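Local coordinates for transcriptional activator PlcR protein (Bacillus thuringiensis, PDB 3U3W) that activates transcription as a quorum-sensing virulence regulator, binding DNA through a helix-turn-helix domain in response to the signal peptide PapR, at residues Pro109-Gln112 with Gln113-Gln116; His189-Glu192 with Glu193-Val196; Asp209-Tyr212 with Glu213-Leu216. All coordinates share one frame; numbering follows the deposited sequence.

In the fold
The three contacts come in series along the all-helical C-terminal region of PlcR, which belongs to the RNPP family and is built from tetratricopeptide-type repeats. Interactions 2 and 3 are the starts of two successive helices, 192-208 and 212-228; interaction 1 is side-chain packing along an earlier one, helix 109-125. Centres of interactions 1 and 2 lie about 21 Å apart, those of 2 and 3 about 22 Å, and those of 1 and 3 about 35 Å, and none touches another. Their nearest atoms stay about 22, 25 and 52 Å from the bound DNA, so all three belong to the helical scaffold rather than to the DNA-reading surface.

Interaction 1. Residues Pro109-Gln112 with Gln113-Gln116; sequences PEFQ and QFLQ
Over one face of the Phe111 ring sits the Leu115 methyl CD2, an i to i+4 pair one turn apart on helix 109-125, an alpha helix of the tetratricopeptide-type domain. This methyl lies 4.2 Å from the ring centroid and 28° off the ring normal, a CH-pi contact in which Leu115 CD2 comes closest to Phe111 CZ at 3.7 Å. With CG anti to the backbone N (chi1 -173°), beside the carbonyl carbon, the Phe111 ring lies where CD2 can reach its face. Phe114, one residue short of the leucine, adds a looser apolar touch, its CD2 lying 4.3 Å from Phe111 CE1. Beyond this shell, helix 72-87 and helix 91-102 cover the apolar side: Leu115 packs on Phe78 and Val98, and Phe114 on Val82. The polar ends of Glu110 and Gln113 have partners outside this turn, the Glu110 carboxylate accepting from the backbone N of Ile149 and of Asp150, and Gln113 OE1 from Gln153 NE2. What spaces the side chains is the run of i to i+4 backbone bonds that begins with Gln113 N to Pro109 O at 2.8 Å. Within that run, Leu115 N donates to Phe111 O at 3.0 Å with a nearly straight N-H...O angle of 166°.

Interaction 2. Residues His189-Glu192 with Glu193-Val196; sequences HDNE and EFDV
The straightest bond of this helix start runs from Asp195 N to Asn191 O, over 3.2 Å at 171° and in the carbonyl plane. Val196 N follows with a bond to Glu192 O of 3.0 Å. Asn191 is the N-cap residue of helix 192-208, and its side chain accepts weakly from Phe194 N, with OD1 3.4 Å from that nitrogen. The side chain can curl over the first turn because CG stands anti to the backbone N (chi1 -174°). A water bridges the cap, donating to Asn191 OD1 at 3.2 Å and accepting from Glu193 N at 3.3 Å. Next to these bonds, the amide lies against the Phe194 methylene, Asn191 OD1 being 3.6 Å from Phe194 CB, with amide and ring planes 41° apart. Asn191 ND2 is hydrogen-bonded to the hydroxyl of Tyr156, whose ring meets Phe194 edge-to-face. Glu192 OE2 forms a salt bridge with Arg228 and Asp195 OD2 one with Arg199. His189 meets His62 of the second subunit edge-to-face, placing this loop at the subunit interface. The capped turn starts a helix flanked by neighbours: Phe194 packs on helices 153-167 and 171-187, while Val196 rests on Ile225 and Ser226 of helix 212-228.

Interaction 3. Residues Asp209-Tyr212 with Glu213-Leu216; sequences DSRY and EESL
The carbonyl oxygens of Arg211 and Tyr212 are offered to the amides of Ser215 and Leu216; the walk to them begins at Asp209. The first residue to leave the preceding helix, it uses OD2 to hold Arg211 side-on: Arg211 NE lies 2.9 Å from Asp209 OD2 in a salt bridge, and Arg211 NH2 adds a longer bond to that oxygen. Both come from one face of the carboxylate, 47° out of its plane for NE and 43° for NH2, yet the oxygen lies in the guanidinium plane. Ser210 turns the chain, and its O stands 3.4 Å above the plane of the Tyr212 ring, offset toward the rim. Arg211, centre of an inverse gamma turn, occupies the N-cap position, but its guanidinium goes back to Asp209; its O accepts from Ser215 N at 3.0 Å. Its side chain runs beside Glu214, Arg211 NH1 and Glu214 OE2 being 4.5 Å apart, probably a mild attraction. Tyr212 O accepts a hydrogen bond from Leu216 N, and Ser215 OG is hydrogen-bonded to Ala203 O. Helix 192-208 ends in a Schellman motif with Ser210, at positive phi, as C-prime residue (Arg211 N to Leu206 O, Ser210 N to Tyr207 O), and helix 212-228 begins at once.

Interaction 1. Residues Pro109-Gln112 with Gln113-Gln116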
ATOM      1  N   PRO A 109      -4.602  20.864  12.226  1.00 40.65           N
ATOM      2  CA  PRO A 109      -3.821  20.239  13.306  1.00 38.96           C
ATOM      3  C   PRO A 109      -3.010  19.013  12.867  1.00 50.12           C
ATOM      4  O   PRO A 109      -1.811  18.972  13.165  1.00 43.07           O
ATOM      5  CB  PRO A 109      -4.885  19.856  14.343  1.00 35.12           C
ATOM      6  CG  PRO A 109      -5.990  20.847  14.115  1.00 45.90           C
ATOM      7  CD  PRO A 109      -5.998  21.119  12.619  1.00 41.58           C
ATOM      8  N   GLU A 110      -3.634  18.055  12.174  1.00 36.10           N
ATOM      9  CA  GLU A 110      -2.941  16.837  11.760  1.00 42.19           C
ATOM     10  C   GLU A 110      -1.772  17.120  10.821  1.00 39.23           C
ATOM     11  O   GLU A 110      -0.704  16.521  10.965  1.00 37.27           O
ATOM     12  CB  GLU A 110      -3.901  15.819  11.123  1.00 41.91           C
ATOM     13  CG  GLU A 110      -3.196  14.712  10.336  1.00 37.62           C
ATOM     14  CD  GLU A 110      -4.153  13.761   9.602  1.00 56.52           C
ATOM     15  OE1 GLU A 110      -5.387  13.981   9.600  1.00 52.03           O
ATOM     16  OE2 GLU A 110      -3.654  12.779   9.012  1.00 57.59           O
ATOM     17  N   PHE A 111      -1.969  18.017   9.856  1.00 44.59           N
ATOM     18  CA  PHE A 111      -0.884  18.364   8.936  1.00 36.81           C
ATOM     19  C   PHE A 111       0.191  19.166   9.680  1.00 38.18           C
ATOM     20  O   PHE A 111       1.382  18.957   9.457  1.00 31.57           O
ATOM     21  CB  PHE A 111      -1.389  19.115   7.691  1.00 29.56           C
ATOM     22  CG  PHE A 111      -0.316  19.352   6.632  1.00 28.95           C
ATOM     23  CD1 PHE A 111       0.363  18.288   6.049  1.00 30.32           C
ATOM     24  CD2 PHE A 111      -0.004  20.640   6.207  1.00 29.53           C
ATOM     25  CE1 PHE A 111       1.345  18.503   5.064  1.00 26.64           C
ATOM     26  CE2 PHE A 111       0.978  20.863   5.228  1.00 26.52           C
ATOM     27  CZ  PHE A 111       1.647  19.792   4.662  1.00 33.68           C
ATOM     28  N   GLN A 112      -0.222  20.071  10.566  0.52 36.85           N
ATOM     29  CA  GLN A 112       0.750  20.830  11.352  0.52 42.75           C
ATOM     30  C   GLN A 112       1.574  19.884  12.223  0.52 37.67           C
ATOM     31  O   GLN A 112       2.787  20.049  12.341  0.52 37.30           O
ATOM     32  CB  GLN A 112       0.079  21.922  12.196  0.52 38.19           C
ATOM     33  CG  GLN A 112      -0.618  23.010  11.373  0.52 47.88           C
ATOM     34  CD  GLN A 112       0.139  24.335  11.339  0.52 52.22           C
ATOM     35  OE1 GLN A 112       0.928  24.591  10.428  0.52 54.21           O
ATOM     36  NE2 GLN A 112      -0.118  25.193  12.325  0.52 51.79           N
ATOM     37  N   GLN A 113       0.921  18.886  12.814  1.00 35.34           N
ATOM     38  CA  GLN A 113       1.628  17.900  13.618  1.00 35.13           C
ATOM     39  C   GLN A 113       2.658  17.120  12.811  1.00 35.93           C
ATOM     40  O   GLN A 113       3.765  16.868  13.287  1.00 29.78           O
ATOM     41  CB  GLN A 113       0.655  16.942  14.276  1.00 32.99           C
ATOM     42  CG  GLN A 113       1.301  16.109  15.348  1.00 33.70           C
ATOM     43  CD  GLN A 113       0.425  14.966  15.754  1.00 38.29           C
ATOM     44  OE1 GLN A 113      -0.027  14.213  14.905  1.00 40.56           O
ATOM     45  NE2 GLN A 113       0.155  14.835  17.050  1.00 40.43           N
ATOM     46  N   PHE A 114       2.289  16.746  11.592  1.00 32.40           N
ATOM     47  CA  PHE A 114       3.210  16.072  10.696  1.00 22.66           C
ATOM     48  C   PHE A 114       4.444  16.951  10.394  1.00 29.91           C
ATOM     49  O   PHE A 114       5.579  16.485  10.452  1.00 28.59           O
ATOM     50  CB  PHE A 114       2.501  15.684   9.391  1.00 28.49           C
ATOM     51  CG  PHE A 114       3.443  15.225   8.325  1.00 17.49           C
ATOM     52  CD1 PHE A 114       3.824  13.897   8.253  1.00 25.37           C
ATOM     53  CD2 PHE A 114       4.004  16.131   7.446  1.00 23.24           C
ATOM     54  CE1 PHE A 114       4.717  13.474   7.288  1.00 31.59           C
ATOM     55  CE2 PHE A 114       4.903  15.722   6.477  1.00 27.48           C
ATOM     56  CZ  PHE A 114       5.266  14.391   6.397  1.00 33.00           C
ATOM     57  N   LEU A 115       4.218  18.225  10.076  1.00 36.78           N
ATOM     58  CA  LEU A 115       5.321  19.162   9.821  1.00 34.84           C
ATOM     59  C   LEU A 115       6.280  19.294  11.018  1.00 29.43           C
ATOM     60  O   LEU A 115       7.498  19.218  10.869  1.00 29.22           O
ATOM     61  CB  LEU A 115       4.773  20.540   9.455  1.00 34.28           C
ATOM     62  CG  LEU A 115       3.844  20.676   8.245  1.00 38.69           C
ATOM     63  CD1 LEU A 115       3.208  22.059   8.264  1.00 28.88           C
ATOM     64  CD2 LEU A 115       4.570  20.391   6.915  1.00 28.06           C
ATOM     65  N   GLN A 116       5.705  19.499  12.196  1.00 20.00           N
ATOM     66  CA  GLN A 116       6.466  19.656  13.430  1.00 38.28           C
ATOM     67  C   GLN A 116       7.279  18.411  13.780  1.00 37.12           C
ATOM     68  O   GLN A 116       8.472  18.516  14.069  1.00 31.49           O
ATOM     69  CB  GLN A 116       5.536  20.042  14.591  1.00 30.78           C
ATOM     70  CG  GLN A 116       4.878  21.411  14.399  1.00 45.86           C
ATOM     71  CD  GLN A 116       4.254  21.964  15.669  1.00 57.32           C
ATOM     72  OE1 GLN A 116       3.243  21.450  16.156  1.00 68.18           O
ATOM     73  NE2 GLN A 116       4.855  23.020  16.213  1.00 66.81           N
TER

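Interaction 2. Residues His189-Glu192 with Glu193-Val196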
ATOM      1  N   HIS A 189      -5.304  -1.965  12.372  0.83 59.56           N
ATOM      2  CA  HIS A 189      -5.295  -2.539  11.038  0.79 68.10           C
ATOM      3  C   HIS A 189      -3.871  -2.646  10.492  0.89 62.74           C
ATOM      4  O   HIS A 189      -2.962  -1.949  10.943  0.91 58.39           O
ATOM      5  CB  HIS A 189      -6.218  -1.736  10.111  1.00 65.96           C
ATOM      6  CG  HIS A 189      -7.670  -2.040  10.319  1.00 86.90           C
ATOM      7  ND1 HIS A 189      -8.210  -2.265  11.568  1.00 81.80           N
ATOM      8  CD2 HIS A 189      -8.688  -2.185   9.437  1.00 76.59           C
ATOM      9  CE1 HIS A 189      -9.500  -2.526  11.447  1.00 81.60           C
ATOM     10  NE2 HIS A 189      -9.815  -2.484  10.165  1.00 78.26           N
ATOM     11  N   ASP A 190      -3.679  -3.540   9.536  1.00 53.80           N
ATOM     12  CA  ASP A 190      -2.352  -3.806   9.018  1.00 59.08           C
ATOM     13  C   ASP A 190      -1.665  -2.604   8.382  1.00 57.31           C
ATOM     14  O   ASP A 190      -2.200  -1.951   7.488  1.00 54.71           O
ATOM     15  CB  ASP A 190      -2.383  -4.998   8.059  1.00 63.58           C
ATOM     16  CG  ASP A 190      -2.812  -6.299   8.756  1.00 81.81           C
ATOM     17  OD1 ASP A 190      -2.720  -6.376  10.019  1.00 56.86           O
ATOM     18  OD2 ASP A 190      -3.249  -7.231   8.034  1.00 63.81           O
ATOM     19  N   ASN A 191      -0.470  -2.326   8.892  1.00 49.88           N
ATOM     20  CA  ASN A 191       0.475  -1.403   8.291  1.00 42.49           C
ATOM     21  C   ASN A 191       1.813  -2.113   8.357  1.00 43.37           C
ATOM     22  O   ASN A 191       2.643  -1.827   9.223  1.00 36.43           O
ATOM     23  CB  ASN A 191       0.534  -0.105   9.086  1.00 36.38           C
ATOM     24  CG  ASN A 191       1.393   0.958   8.413  1.00 42.09           C
ATOM     25  OD1 ASN A 191       2.148   0.687   7.469  1.00 42.25           O
ATOM     26  ND2 ASN A 191       1.290   2.180   8.913  1.00 35.02           N
ATOM     27  N   GLU A 192       2.012  -3.066   7.456  1.00 41.62           N
ATOM     28  CA  GLU A 192       3.130  -3.989   7.591  1.00 36.56           C
ATOM     29  C   GLU A 192       4.500  -3.380   7.239  1.00 30.90           C
ATOM     30  O   GLU A 192       5.526  -3.796   7.790  1.00 23.37           O
ATOM     31  CB  GLU A 192       2.843  -5.296   6.847  1.00 37.37           C
ATOM     32  CG  GLU A 192       1.502  -5.905   7.256  1.00 48.39           C
ATOM     33  CD  GLU A 192       1.466  -7.420   7.166  1.00 69.01           C
ATOM     34  OE1 GLU A 192       1.942  -8.092   8.118  1.00 47.89           O
ATOM     35  OE2 GLU A 192       0.942  -7.935   6.151  1.00 74.38           O
ATOM     36  N   GLU A 193       4.519  -2.385   6.354  1.00 28.20           N
ATOM     37  CA  GLU A 193       5.748  -1.618   6.146  1.00 32.32           C
ATOM     38  C   GLU A 193       6.244  -0.968   7.434  1.00 31.56           C
ATOM     39  O   GLU A 193       7.428  -1.058   7.748  1.00 23.09           O
ATOM     40  CB  GLU A 193       5.594  -0.572   5.056  1.00 29.44           C
ATOM     41  CG  GLU A 193       5.957  -1.088   3.665  1.00 41.63           C
ATOM     42  CD  GLU A 193       5.467  -0.164   2.561  1.00 80.75           C
ATOM     43  OE1 GLU A 193       4.555   0.660   2.822  1.00 80.36           O
ATOM     44  OE2 GLU A 193       5.998  -0.262   1.431  1.00 95.12           O
ATOM     45  N   PHE A 194       5.341  -0.339   8.188  1.00 28.98           N
ATOM     46  CA  PHE A 194       5.732   0.258   9.463  1.00 36.37           C
ATOM     47  C   PHE A 194       6.261  -0.787  10.462  1.00 24.31           C
ATOM     48  O   PHE A 194       7.286  -0.575  11.099  1.00 26.60           O
ATOM     49  CB  PHE A 194       4.598   1.081  10.085  1.00 29.73           C
ATOM     50  CG  PHE A 194       5.020   1.838  11.314  1.00 26.67           C
ATOM     51  CD1 PHE A 194       6.121   2.687  11.279  1.00 25.56           C
ATOM     52  CD2 PHE A 194       4.327   1.694  12.509  1.00 35.17           C
ATOM     53  CE1 PHE A 194       6.514   3.375  12.409  1.00 26.10           C
ATOM     54  CE2 PHE A 194       4.713   2.379  13.657  1.00 22.33           C
ATOM     55  CZ  PHE A 194       5.801   3.217  13.610  1.00 27.13           C
ATOM     56  N   ASP A 195       5.553  -1.902  10.575  1.00 20.32           N
ATOM     57  CA  ASP A 195       5.970  -3.052  11.366  1.00 23.54           C
ATOM     58  C   ASP A 195       7.417  -3.426  11.037  1.00 30.99           C
ATOM     59  O   ASP A 195       8.224  -3.682  11.936  1.00 27.13           O
ATOM     60  CB  ASP A 195       5.041  -4.231  11.041  1.00 26.04           C
ATOM     61  CG  ASP A 195       5.002  -5.301  12.138  1.00 55.55           C
ATOM     62  OD1 ASP A 195       3.982  -5.361  12.861  1.00 72.87           O
ATOM     63  OD2 ASP A 195       5.962  -6.099  12.262  1.00 42.91           O
ATOM     64  N   VAL A 196       7.746  -3.463   9.747  1.00 22.25           N
ATOM     65  CA  VAL A 196       9.086  -3.838   9.332  1.00 20.53           C
ATOM     66  C   VAL A 196      10.084  -2.796   9.816  1.00 29.40           C
ATOM     67  O   VAL A 196      11.191  -3.122  10.252  1.00 28.48           O
ATOM     68  CB  VAL A 196       9.205  -3.975   7.789  1.00 30.54           C
ATOM     69  CG1 VAL A 196      10.652  -4.023   7.362  1.00 18.63           C
ATOM     70  CG2 VAL A 196       8.473  -5.204   7.302  1.00 23.36           C
TER
HETATM   71  O   HOH W   1       1.683  -1.388   5.084  1.00 50.77           O

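Interaction 3. Residues Asp209-Tyr212 with Glu213-Leu216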
ATOM      1  N   ASP A 209      22.670  -3.305  22.609  1.00 37.15           N
ATOM      2  CA  ASP A 209      22.581  -3.865  23.948  1.00 30.42           C
ATOM      3  C   ASP A 209      23.197  -5.269  24.040  1.00 33.33           C
ATOM      4  O   ASP A 209      23.029  -5.967  25.040  1.00 38.25           O
ATOM      5  CB  ASP A 209      21.112  -3.922  24.383  1.00 37.99           C
ATOM      6  CG  ASP A 209      20.929  -3.771  25.890  1.00 36.06           C
ATOM      7  OD1 ASP A 209      21.871  -3.291  26.558  1.00 41.71           O
ATOM      8  OD2 ASP A 209      19.837  -4.118  26.397  1.00 36.94           O
ATOM      9  N   SER A 210      23.895  -5.677  22.988  1.00 36.51           N
ATOM     10  CA  SER A 210      24.594  -6.968  22.942  1.00 34.36           C
ATOM     11  C   SER A 210      23.666  -8.184  22.925  1.00 31.03           C
ATOM     12  O   SER A 210      24.121  -9.305  23.136  1.00 43.32           O
ATOM     13  CB  SER A 210      25.569  -7.096  24.126  1.00 39.40           C
ATOM     14  OG  SER A 210      26.499  -6.037  24.149  1.00 42.50           O
ATOM     15  N   ARG A 211      22.372  -7.973  22.710  1.00 35.81           N
ATOM     16  CA  ARG A 211      21.422  -9.086  22.601  1.00 29.97           C
ATOM     17  C   ARG A 211      21.333  -9.595  21.164  1.00 27.77           C
ATOM     18  O   ARG A 211      20.352  -9.368  20.465  1.00 33.08           O
ATOM     19  CB  ARG A 211      20.047  -8.649  23.083  1.00 27.91           C
ATOM     20  CG  ARG A 211      20.113  -7.955  24.403  1.00 32.79           C
ATOM     21  CD  ARG A 211      18.742  -7.602  24.922  1.00 33.64           C
ATOM     22  NE  ARG A 211      18.891  -6.818  26.139  1.00 51.70           N
ATOM     23  CZ  ARG A 211      18.837  -7.331  27.364  1.00 52.57           C
ATOM     24  NH1 ARG A 211      18.600  -8.632  27.543  1.00 37.81           N
ATOM     25  NH2 ARG A 211      19.008  -6.536  28.407  1.00 33.17           N
ATOM     26  N   TYR A 212      22.366 -10.303  20.740  1.00 32.49           N
ATOM     27  CA  TYR A 212      22.566 -10.620  19.339  1.00 25.11           C
ATOM     28  C   TYR A 212      21.521 -11.555  18.788  1.00 34.28           C
ATOM     29  O   TYR A 212      20.999 -11.343  17.687  1.00 37.86           O
ATOM     30  CB  TYR A 212      23.971 -11.163  19.153  1.00 35.69           C
ATOM     31  CG  TYR A 212      24.996 -10.120  19.546  1.00 39.90           C
ATOM     32  CD1 TYR A 212      24.936  -8.825  19.010  1.00 27.84           C
ATOM     33  CD2 TYR A 212      25.988 -10.402  20.482  1.00 32.91           C
ATOM     34  CE1 TYR A 212      25.859  -7.861  19.356  1.00 35.53           C
ATOM     35  CE2 TYR A 212      26.925  -9.436  20.840  1.00 21.48           C
ATOM     36  CZ  TYR A 212      26.853  -8.168  20.287  1.00 40.39           C
ATOM     37  OH  TYR A 212      27.771  -7.206  20.655  1.00 42.67           O
ATOM     38  N   GLU A 213      21.193 -12.571  19.573  1.00 30.09           N
ATOM     39  CA  GLU A 213      20.200 -13.545  19.189  1.00 33.18           C
ATOM     40  C   GLU A 213      18.821 -12.916  19.010  1.00 31.28           C
ATOM     41  O   GLU A 213      18.103 -13.231  18.056  1.00 31.50           O
ATOM     42  CB  GLU A 213      20.157 -14.675  20.221  1.00 40.95           C
ATOM     43  CG  GLU A 213      19.006 -15.649  20.037  1.00 45.92           C
ATOM     44  CD  GLU A 213      19.207 -16.952  20.805  1.00 66.12           C
ATOM     45  OE1 GLU A 213      20.038 -16.981  21.750  1.00 69.67           O
ATOM     46  OE2 GLU A 213      18.530 -17.947  20.456  1.00 52.98           O
ATOM     47  N   GLU A 214      18.433 -12.042  19.929  1.00 25.40           N
ATOM     48  CA  GLU A 214      17.123 -11.407  19.813  1.00 36.95           C
ATOM     49  C   GLU A 214      17.088 -10.429  18.634  1.00 35.87           C
ATOM     50  O   GLU A 214      16.049 -10.238  17.998  1.00 34.09           O
ATOM     51  CB  GLU A 214      16.733 -10.695  21.109  1.00 21.57           C
ATOM     52  CG  GLU A 214      16.029 -11.602  22.102  1.00 42.91           C
ATOM     53  CD  GLU A 214      16.066 -11.059  23.532  1.00 49.57           C
ATOM     54  OE1 GLU A 214      15.088 -10.415  23.964  1.00 51.19           O
ATOM     55  OE2 GLU A 214      17.084 -11.272  24.219  1.00 41.98           O
ATOM     56  N   SER A 215      18.231  -9.808  18.361  1.00 38.53           N
ATOM     57  CA  SER A 215      18.347  -8.869  17.265  1.00 26.77           C
ATOM     58  C   SER A 215      18.093  -9.628  15.961  1.00 32.02           C
ATOM     59  O   SER A 215      17.296  -9.200  15.128  1.00 29.60           O
ATOM     60  CB  SER A 215      19.737  -8.232  17.259  1.00 22.90           C
ATOM     61  OG  SER A 215      19.873  -7.274  16.224  1.00 27.51           O
ATOM     62  N   LEU A 216      18.770 -10.758  15.801  1.00 29.59           N
ATOM     63  CA  LEU A 216      18.649 -11.572  14.592  1.00 32.82           C
ATOM     64  C   LEU A 216      17.223 -12.110  14.451  1.00 35.93           C
ATOM     65  O   LEU A 216      16.694 -12.250  13.337  1.00 26.59           O
ATOM     66  CB  LEU A 216      19.671 -12.719  14.606  1.00 29.59           C
ATOM     67  CG  LEU A 216      19.656 -13.735  13.460  1.00 39.09           C
ATOM     68  CD1 LEU A 216      19.929 -13.062  12.128  1.00 25.21           C
ATOM     69  CD2 LEU A 216      20.639 -14.876  13.716  1.00 25.14           C
TER